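Local atomic coordinates of agarase (Pseudoalteromonas fuliginea, PDB entry 6XJ9), a protein that probably hydrolyses the agarose of red-algal cell walls as a family 50 glycoside hydrolase, its N-terminal part resembling a carbohydrate-binding module. Residues 46-51 with 70-75; 63-68 with 197-202. All coordinates share one frame; numbering follows the deposited sequence.

Contact 1 of 2, residues 46-51 with 70-75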
loop_
_atom_site.group_PDB
_atom_site.type_symbol
_atom_site.label_atom_id
_atom_site.label_comp_id
_atom_site.label_asym_id
_atom_site.label_seq_id
_atom_site.Cartn_x
_atom_site.Cartn_y
_atom_site.Cartn_z
ATOM N N GLN A 46 2.403 -8.342 35.797
ATOM C CA GLN A 46 2.862 -9.694 35.536
ATOM C C GLN A 46 2.751 -9.945 34.032
ATOM O O GLN A 46 1.931 -9.324 33.353
ATOM C CB GLN A 46 2.077 -10.703 36.384
ATOM C CG GLN A 46 0.593 -10.807 36.038
ATOM C CD GLN A 46 -0.378 -10.094 36.958
ATOM O OE1 GLN A 46 -0.262 -8.898 37.254
ATOM N NE2 GLN A 46 -1.390 -10.832 37.389
ATOM N N SER A 47 3.605 -10.834 33.517
ATOM C CA SER A 47 3.605 -11.144 32.096
ATOM C C SER A 47 3.272 -12.616 31.867
ATOM O O SER A 47 3.375 -13.436 32.779
ATOM C CB SER A 47 4.899 -10.742 31.451
ATOM O OG SER A 47 5.969 -11.536 31.935
ATOM N N ASN A 48 2.848 -12.927 30.635
ATOM C CA ASN A 48 2.407 -14.252 30.244
ATOM C C ASN A 48 2.866 -14.465 28.806
ATOM O O ASN A 48 2.360 -13.800 27.898
ATOM C CB ASN A 48 0.883 -14.398 30.354
ATOM C CG ASN A 48 0.319 -14.059 31.722
ATOM O OD1 ASN A 48 0.007 -14.952 32.509
ATOM N ND2 ASN A 48 0.181 -12.773 32.019
ATOM N N SER A 49 3.862 -15.344 28.618
ATOM C CA SER A 49 4.485 -15.543 27.318
ATOM C C SER A 49 4.935 -14.198 26.744
ATOM O O SER A 49 4.762 -13.930 25.551
ATOM C CB SER A 49 3.539 -16.247 26.372
ATOM O OG SER A 49 3.109 -17.485 26.918
ATOM N N ALA A 50 5.487 -13.342 27.608
ATOM C CA ALA A 50 5.921 -12.014 27.198
ATOM C C ALA A 50 7.090 -11.575 28.073
ATOM O O ALA A 50 7.025 -11.676 29.294
ATOM C CB ALA A 50 4.771 -11.035 27.275
ATOM N N ILE A 51 8.159 -11.099 27.430
ATOM C CA ILE A 51 9.312 -10.577 28.139
ATOM C C ILE A 51 9.162 -9.062 28.242
ATOM O O ILE A 51 9.082 -8.381 27.220
ATOM C CB ILE A 51 10.616 -10.988 27.423
ATOM C CG1 ILE A 51 10.730 -12.511 27.311
ATOM C CG2 ILE A 51 11.827 -10.389 28.127
ATOM C CD1 ILE A 51 11.891 -12.983 26.471
ATOM N N TYR A 70 -1.723 -17.082 23.103
ATOM C CA TYR A 70 -2.065 -16.012 24.024
ATOM C C TYR A 70 -0.789 -15.530 24.714
ATOM O O TYR A 70 -0.068 -16.330 25.304
ATOM C CB TYR A 70 -3.106 -16.469 25.055
ATOM C CG TYR A 70 -3.485 -15.401 26.053
ATOM C CD1 TYR A 70 -4.520 -14.518 25.782
ATOM C CD2 TYR A 70 -2.790 -15.247 27.246
ATOM C CE1 TYR A 70 -4.862 -13.510 26.670
ATOM C CE2 TYR A 70 -3.120 -14.243 28.150
ATOM C CZ TYR A 70 -4.163 -13.375 27.858
ATOM O OH TYR A 70 -4.518 -12.403 28.742
ATOM N N ALA A 71 -0.505 -14.228 24.603
ATOM C CA ALA A 71 0.560 -13.571 25.349
ATOM C C ALA A 71 0.005 -12.280 25.945
ATOM O O ALA A 71 -0.908 -11.688 25.368
ATOM C CB ALA A 71 1.732 -13.285 24.447
ATOM N N SER A 72 0.543 -11.846 27.093
ATOM C CA SER A 72 -0.043 -10.688 27.751
ATOM C C SER A 72 0.903 -10.026 28.755
ATOM O O SER A 72 1.831 -10.641 29.277
ATOM C CB SER A 72 -1.348 -11.052 28.410
ATOM O OG SER A 72 -1.121 -11.767 29.617
ATOM N N ILE A 73 0.622 -8.747 29.026
ATOM C CA ILE A 73 1.094 -8.071 30.221
ATOM C C ILE A 73 -0.145 -7.671 31.013
ATOM O O ILE A 73 -1.109 -7.148 30.446
ATOM C CB ILE A 73 1.994 -6.868 29.868
ATOM C CG1 ILE A 73 2.385 -6.055 31.108
ATOM C CG2 ILE A 73 1.347 -5.999 28.796
ATOM C CD1 ILE A 73 3.643 -5.243 30.938
ATOM N N VAL A 74 -0.130 -7.984 32.310
ATOM C CA VAL A 74 -1.279 -7.746 33.170
ATOM C C VAL A 74 -0.850 -6.778 34.266
ATOM O O VAL A 74 0.082 -7.065 35.010
ATOM C CB VAL A 74 -1.827 -9.061 33.765
ATOM C CG1 VAL A 74 -3.019 -8.816 34.678
ATOM C CG2 VAL A 74 -2.184 -10.079 32.690
ATOM N N PHE A 75 -1.508 -5.619 34.315
ATOM C CA PHE A 75 -1.311 -4.659 35.389
ATOM C C PHE A 75 -2.367 -4.912 36.461
ATOM O O PHE A 75 -3.561 -4.863 36.176
ATOM C CB PHE A 75 -1.405 -3.230 34.853
ATOM C CG PHE A 75 -0.450 -2.923 33.726
ATOM C CD1 PHE A 75 0.840 -2.490 33.986
ATOM C CD2 PHE A 75 -0.847 -3.053 32.405
ATOM C CE1 PHE A 75 1.710 -2.185 32.949
ATOM C CE2 PHE A 75 0.029 -2.761 31.371
ATOM C CZ PHE A 75 1.303 -2.319 31.640
#
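Gln46 and Val74 face each other as a hydrogen-bonded antiparallel pair, each giving its N-H to the other's carbonyl. The bond from Val74 N to Gln46 O, 2.7 Å long, is nearly straight, with an N-H...O angle of 170°. Asn48 and Ser72 form a second such pair two residues on; Asn48 N to Ser72 O and Ser72 N to Asn48 O are both 2.8 Å, the first the more bent. Between them Ser47 and Ile73 make a non-hydrogen-bonded pair, their CA atoms 4.4 Å apart, and the CA-H groups of Ser47 and Ile73 lean on Ser72 O and Gln46 O. On their other side the backbones of Ala71 and Ile73 bond to Val192 and Ile190 of strand 185-193, while that of Ser49 bonds to Gln64. On the face shared by Gln46, Asn48, Ser72 and Val74, Asn48 crosses Val74 at a slant, its ND2 2.9 Å from Ser72 OG and 3.6 Å from Val74 CG2. On the other face, Ser47 OG sits between its own N and carbonyl carbon (chi1 67°), where it can reach along the chain and donate to Ala50 O at 2.8 Å. That bond bridges Asn48 and Ser49; the latter's phi of 52° breaks the strand. The result is a short antiparallel ladder, adding strand 45-48 to the side of strand 70-75 away from strand 185-193 in the beta-rich, carbohydrate-binding-module-like domain.

Contact 2 of 2, residues 63-68 with 197-202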
loop_
_atom_site.group_PDB
_atom_site.type_symbol
_atom_site.label_atom_id
_atom_site.label_comp_id
_atom_site.label_asym_id
_atom_site.label_seq_id
_atom_site.Cartn_x
_atom_site.Cartn_y
_atom_site.Cartn_z
ATOM N N PHE A 63 6.075 -9.833 23.066
ATOM C CA PHE A 63 5.082 -10.889 23.152
ATOM C C PHE A 63 5.591 -12.097 22.375
ATOM O O PHE A 63 5.969 -11.975 21.217
ATOM C CB PHE A 63 3.747 -10.443 22.540
ATOM C CG PHE A 63 3.061 -9.282 23.220
ATOM C CD1 PHE A 63 2.239 -9.489 24.322
ATOM C CD2 PHE A 63 3.218 -7.988 22.744
ATOM C CE1 PHE A 63 1.604 -8.419 24.943
ATOM C CE2 PHE A 63 2.586 -6.920 23.363
ATOM C CZ PHE A 63 1.775 -7.137 24.460
ATOM N N GLN A 64 5.613 -13.262 23.026
ATOM C CA GLN A 64 6.134 -14.454 22.376
ATOM C C GLN A 64 4.971 -15.129 21.652
ATOM O O GLN A 64 4.640 -16.280 21.923
ATOM C CB GLN A 64 6.843 -15.353 23.395
ATOM C CG GLN A 64 7.975 -14.656 24.146
ATOM C CD GLN A 64 8.550 -15.514 25.249
ATOM O OE1 GLN A 64 7.831 -16.117 26.045
ATOM N NE2 GLN A 64 9.872 -15.574 25.304
ATOM N N SER A 65 4.379 -14.384 20.709
ATOM C CA SER A 65 3.088 -14.697 20.120
ATOM C C SER A 65 3.219 -15.652 18.934
ATOM O O SER A 65 2.219 -16.215 18.491
ATOM C CB SER A 65 2.342 -13.429 19.755
ATOM O OG SER A 65 3.199 -12.517 19.085
ATOM N N LYS A 66 4.444 -15.847 18.432
ATOM C CA LYS A 66 4.677 -16.861 17.415
ATOM C C LYS A 66 4.401 -18.249 17.988
ATOM O O LYS A 66 3.747 -19.062 17.345
ATOM C CB LYS A 66 6.097 -16.801 16.840
ATOM C CG LYS A 66 6.334 -17.660 15.599
ATOM C CD LYS A 66 7.711 -17.463 15.003
ATOM C CE LYS A 66 7.867 -17.978 13.585
ATOM N NZ LYS A 66 7.825 -19.457 13.527
ATOM N N LYS A 67 4.924 -18.514 19.188
ATOM C CA LYS A 67 4.886 -19.839 19.790
ATOM C C LYS A 67 3.648 -19.985 20.678
ATOM O O LYS A 67 3.191 -21.094 20.936
ATOM C CB LYS A 67 6.193 -20.089 20.560
ATOM C CG LYS A 67 6.222 -21.329 21.454
ATOM C CD LYS A 67 6.205 -22.680 20.724
ATOM C CE LYS A 67 6.678 -23.818 21.609
ATOM N NZ LYS A 67 6.536 -25.147 20.959
ATOM N N ASN A 68 3.101 -18.857 21.143
ATOM C CA ASN A 68 2.037 -18.896 22.132
ATOM C C ASN A 68 0.859 -18.083 21.612
ATOM O O ASN A 68 1.032 -16.918 21.266
ATOM C CB ASN A 68 2.512 -18.339 23.475
ATOM C CG ASN A 68 3.773 -19.010 23.977
ATOM O OD1 ASN A 68 3.709 -20.073 24.588
ATOM N ND2 ASN A 68 4.919 -18.413 23.707
ATOM N N HIS A 197 2.988 -14.118 13.956
ATOM C CA HIS A 197 4.277 -13.496 14.233
ATOM C C HIS A 197 4.381 -13.073 15.698
ATOM O O HIS A 197 3.368 -12.775 16.336
ATOM C CB HIS A 197 4.477 -12.247 13.352
ATOM C CG HIS A 197 4.348 -12.487 11.885
ATOM N ND1 HIS A 197 5.055 -13.471 11.234
ATOM C CD2 HIS A 197 3.601 -11.871 10.940
ATOM C CE1 HIS A 197 4.754 -13.461 9.950
ATOM N NE2 HIS A 197 3.859 -12.486 9.743
ATOM N N ASP A 198 5.622 -13.025 16.203
ATOM C CA ASP A 198 5.952 -12.292 17.420
ATOM C C ASP A 198 5.610 -10.814 17.214
ATOM O O ASP A 198 5.853 -10.254 16.142
ATOM C CB ASP A 198 7.438 -12.424 17.807
ATOM C CG ASP A 198 7.850 -13.767 18.393
ATOM O OD1 ASP A 198 6.983 -14.484 18.943
ATOM O OD2 ASP A 198 9.043 -14.090 18.307
ATOM N N LYS A 199 5.017 -10.196 18.249
ATOM C CA LYS A 199 4.663 -8.786 18.228
ATOM C C LYS A 199 5.382 -8.093 19.382
ATOM O O LYS A 199 5.818 -8.757 20.320
ATOM C CB LYS A 199 3.147 -8.604 18.340
ATOM C CG LYS A 199 2.320 -9.483 17.406
ATOM C CD LYS A 199 2.691 -9.314 15.953
ATOM C CE LYS A 199 1.744 -8.420 15.193
ATOM N NZ LYS A 199 0.462 -9.080 14.851
ATOM N N GLU A 200 5.519 -6.764 19.276
ATOM C CA GLU A 200 6.194 -5.967 20.287
ATOM C C GLU A 200 5.368 -4.726 20.606
ATOM O O GLU A 200 4.572 -4.258 19.789
ATOM C CB GLU A 200 7.540 -5.473 19.771
ATOM C CG GLU A 200 8.624 -6.535 19.742
ATOM C CD GLU A 200 9.987 -5.938 19.428
ATOM O OE1 GLU A 200 10.708 -6.515 18.597
ATOM O OE2 GLU A 200 10.319 -4.891 20.012
ATOM N N LEU A 201 5.609 -4.165 21.792
ATOM C CA LEU A 201 4.882 -2.979 22.204
ATOM C C LEU A 201 5.731 -2.213 23.211
ATOM O O LEU A 201 6.380 -2.813 24.072
ATOM C CB LEU A 201 3.545 -3.417 22.806
ATOM C CG LEU A 201 2.556 -2.305 23.145
ATOM C CD1 LEU A 201 1.924 -1.721 21.887
ATOM C CD2 LEU A 201 1.487 -2.832 24.081
ATOM N N ALA A 202 5.727 -0.884 23.063
ATOM C CA ALA A 202 6.387 0.003 24.008
ATOM C C ALA A 202 5.333 0.836 24.734
ATOM O O ALA A 202 4.519 1.501 24.105
ATOM C CB ALA A 202 7.395 0.869 23.280
HETATM O O HOH W 1 7.198 -16.897 19.954
#
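Ser65 OG meets two backbone groups of the opposite segment: it donates to His197 O at 2.8 Å and takes a weak bond from Lys199 N. A chi1 of 46°, placing OG between the backbone N and the carbonyl carbon, turns the hydroxyl toward both. Next to it, Asp198 OD1 accepts Lys66 N at 2.9 Å, on the anti side but well out of the carboxylate plane; a water adds a 2.6 Å bond to Asp198 OD1 and accepts Lys67 N. At the other end a bent bond runs from Phe63 N to Lys199 O, 3.0 Å, and the rim of the Phe63 ring packs CE2 against Leu201 CB at 3.7 Å. An inverse gamma turn centred on Gln64 swings the chain from Phe63 to Ser65, while Asn68 ND2 ties the loop back to Gln64 O. With an alanine in place of Ser65, Lys199 N would probably lose its weak acceptor and His197 O this donor, leaving the loop less firmly joined to the strand. Farther out, His197 NE2 bonds to Asp698, Lys199 NZ forms a salt bridge with Glu647 and Arg650 NH2 donates to Lys66 O. One hydroxyl and one carboxylate oxygen thus hold the loop by its backbone and the strand's.

Overall arrangement
From the N terminus the chain enters contact 1 at 46-51, runs through strands 50-55 and 58-63, and reaches 63-68, the first half of contact 2. Strand 70-75 then returns to close contact 1, completing a connection of 18 residues that includes most of the hairpin 50-55/58-63. Contact 2 stays open for 128 residues, until 197-202 arrives from far along the chain. The two loops therefore cross rather than nest, and they meet directly: Ser49 O lies 2.7 Å from Gln64 N, probably a hydrogen bond, and Ala71 CB packs on Phe63 CD1. Contact 1 pairs strand 45-48 with 70-75, and contact 2 ties the loop after strand 58-63 to the start of strand 199-210.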